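Local coordinates for protein beta-hydroxyacid dehydrogenase, 3-hydroxyisobutyrate dehydrogenase (Saccharomonospora xinjiangensis XJ-54, PDB 6GRL) that probably reduces imines with NADPH as the hydride donor, acting as an S-selective imine reductase able to carry out reductive amination, at residues Ala68-Ala76 / Glu92-Ser100. Sequence-based numbering, arbitrary orientation.
Sequences ATPDEAVEA and EVLGSVTSS
D71, in the first turn of helix 70-74, pushes its carboxylate into the loop that leaves helix 87-95 and crosses the T98 side chain at about a right angle. OD1 takes two backbone donors: T98 N at 2.6 Å, on its syn lone pair, and S99 N at 2.8 Å, from above the carboxylate plane. OD2 receives T98 OG1, also from out of the plane (2.6 Å). That hydroxyl can reach it because chi1 of 70° sets OG1 between the backbone N and the carbonyl carbon. One turn on, E75 extends its chain toward S99, but S99 has two conformers, so the short OG to OE2 bond is doubtful. A water bridges D71 N to S96 O. Beside this polar patch, P70 lays its ring crosswise against V93, CG to CG1 3.9 Å, while V74 CG2 and V97 CG1 meet tip to tip; W49 of strand 46-49 touches both P70 and V93. Replacing D71 with an alanine would probably leave the T98 and S99 amides without their acceptor and the loop freer to shift. Two consecutive helical connections of the Rossmann-type domain are thus joined by one carboxylate accepting two backbone N-H groups and a hydroxyl, donors that probably favour its ionised form.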
# COMPACT_ATOMS: atom_id res chain seq x y z
N ALA A 68 27.16 15.38 -3.77
CA ALA A 68 27.44 15.12 -5.18
C ALA A 68 27.24 13.65 -5.54
O ALA A 68 26.86 13.35 -6.68
CB ALA A 68 28.86 15.56 -5.53
N THR A 69 27.51 12.74 -4.61
CA THR A 69 27.42 11.31 -4.84
C THR A 69 26.60 10.67 -3.73
O THR A 69 26.47 11.23 -2.64
CB THR A 69 28.81 10.66 -4.87
OG1 THR A 69 29.43 10.80 -3.59
CG2 THR A 69 29.68 11.31 -5.93
N PRO A 70 26.01 9.50 -3.99
CA PRO A 70 25.35 8.77 -2.90
C PRO A 70 26.29 8.45 -1.75
O PRO A 70 25.85 8.41 -0.59
CB PRO A 70 24.84 7.49 -3.58
CG PRO A 70 24.67 7.89 -5.02
CD PRO A 70 25.79 8.85 -5.30
N ASP A 71 27.57 8.21 -2.03
CA ASP A 71 28.54 7.99 -0.96
C ASP A 71 28.63 9.19 -0.04
O ASP A 71 28.54 9.06 1.19
CB ASP A 71 29.92 7.68 -1.56
CG ASP A 71 30.14 6.20 -1.78
OD1 ASP A 71 29.63 5.40 -0.96
OD2 ASP A 71 30.81 5.83 -2.76
N GLU A 72 28.80 10.39 -0.61
CA GLU A 72 28.83 11.60 0.19
C GLU A 72 27.53 11.79 0.96
O GLU A 72 27.55 12.28 2.10
CB GLU A 72 29.11 12.81 -0.70
CG GLU A 72 29.08 14.15 0.02
CD GLU A 72 29.29 15.32 -0.93
OE1 GLU A 72 29.57 15.08 -2.12
OE2 GLU A 72 29.16 16.48 -0.48
N ALA A 73 26.40 11.40 0.38
CA ALA A 73 25.12 11.59 1.04
C ALA A 73 24.98 10.68 2.25
O ALA A 73 24.57 11.13 3.33
CB ALA A 73 23.98 11.36 0.05
N VAL A 74 25.33 9.40 2.10
CA VAL A 74 25.15 8.47 3.22
C VAL A 74 26.17 8.74 4.32
O VAL A 74 25.91 8.45 5.49
CB VAL A 74 25.21 7.01 2.73
CG1 VAL A 74 24.14 6.74 1.69
CG2 VAL A 74 26.60 6.67 2.20
N GLU A 75 27.33 9.30 3.98
CA GLU A 75 28.32 9.62 4.99
C GLU A 75 27.90 10.75 5.91
O GLU A 75 28.53 10.96 6.95
CB GLU A 75 29.66 9.97 4.33
CG GLU A 75 30.38 8.77 3.75
CD GLU A 75 31.59 9.16 2.92
OE1 GLU A 75 31.81 10.37 2.70
OE2 GLU A 75 32.34 8.25 2.50
N ALA A 76 26.84 11.49 5.56
CA ALA A 76 26.44 12.65 6.34
C ALA A 76 25.55 12.31 7.52
O ALA A 76 25.45 13.12 8.45
CB ALA A 76 25.71 13.65 5.44
N GLU A 92 20.53 0.51 -8.40
CA GLU A 92 21.60 1.26 -9.05
C GLU A 92 22.24 2.25 -8.09
O GLU A 92 23.47 2.40 -8.06
CB GLU A 92 21.07 1.98 -10.28
CG GLU A 92 22.13 2.71 -11.08
CD GLU A 92 21.59 3.30 -12.37
OE1 GLU A 92 20.38 3.15 -12.63
OE2 GLU A 92 22.38 3.90 -13.12
N VAL A 93 21.43 2.94 -7.28
CA VAL A 93 21.96 3.97 -6.39
C VAL A 93 22.73 3.33 -5.24
O VAL A 93 23.87 3.72 -4.94
CB VAL A 93 20.83 4.88 -5.88
CG1 VAL A 93 21.34 5.79 -4.77
CG2 VAL A 93 20.27 5.71 -7.03
N LEU A 94 22.13 2.35 -4.57
CA LEU A 94 22.81 1.70 -3.46
C LEU A 94 24.00 0.89 -3.93
O LEU A 94 24.96 0.71 -3.17
CB LEU A 94 21.83 0.82 -2.69
CG LEU A 94 20.76 1.58 -1.90
CD1 LEU A 94 19.90 0.62 -1.10
CD2 LEU A 94 21.40 2.61 -0.99
N GLY A 95 23.97 0.39 -5.17
CA GLY A 95 25.12 -0.31 -5.71
C GLY A 95 26.33 0.58 -5.94
O GLY A 95 27.46 0.07 -5.97
N SER A 96 26.11 1.88 -6.09
CA SER A 96 27.20 2.84 -6.27
C SER A 96 27.83 3.28 -4.96
O SER A 96 28.77 4.08 -4.97
CB SER A 96 26.69 4.07 -7.03
OG SER A 96 25.69 4.75 -6.28
N VAL A 97 27.33 2.77 -3.83
CA VAL A 97 27.85 3.16 -2.52
C VAL A 97 29.12 2.37 -2.24
O VAL A 97 29.12 1.13 -2.28
CB VAL A 97 26.80 2.93 -1.42
CG1 VAL A 97 27.39 3.24 -0.05
CG2 VAL A 97 25.57 3.78 -1.69
N THR A 98 30.21 3.08 -1.96
CA THR A 98 31.47 2.45 -1.59
C THR A 98 31.84 2.70 -0.13
O THR A 98 32.84 2.14 0.34
CB THR A 98 32.60 2.95 -2.50
OG1 THR A 98 32.89 4.32 -2.21
CG2 THR A 98 32.19 2.83 -3.96
N SER A 99 31.07 3.51 0.58
CA SER A 99 31.33 3.80 1.98
C SER A 99 30.62 2.80 2.88
O SER A 99 29.64 2.16 2.49
CB SER A 99 30.90 5.22 2.33
OG SER A 99 31.43 6.15 1.40
N SER A 100 31.12 2.67 4.11
CA SER A 100 30.54 1.75 5.07
C SER A 100 29.15 2.21 5.49
O SER A 100 28.92 3.39 5.74
CB SER A 100 31.44 1.62 6.29
OG SER A 100 30.80 0.89 7.33
O HOH W 1 28.59 7.10 -4.65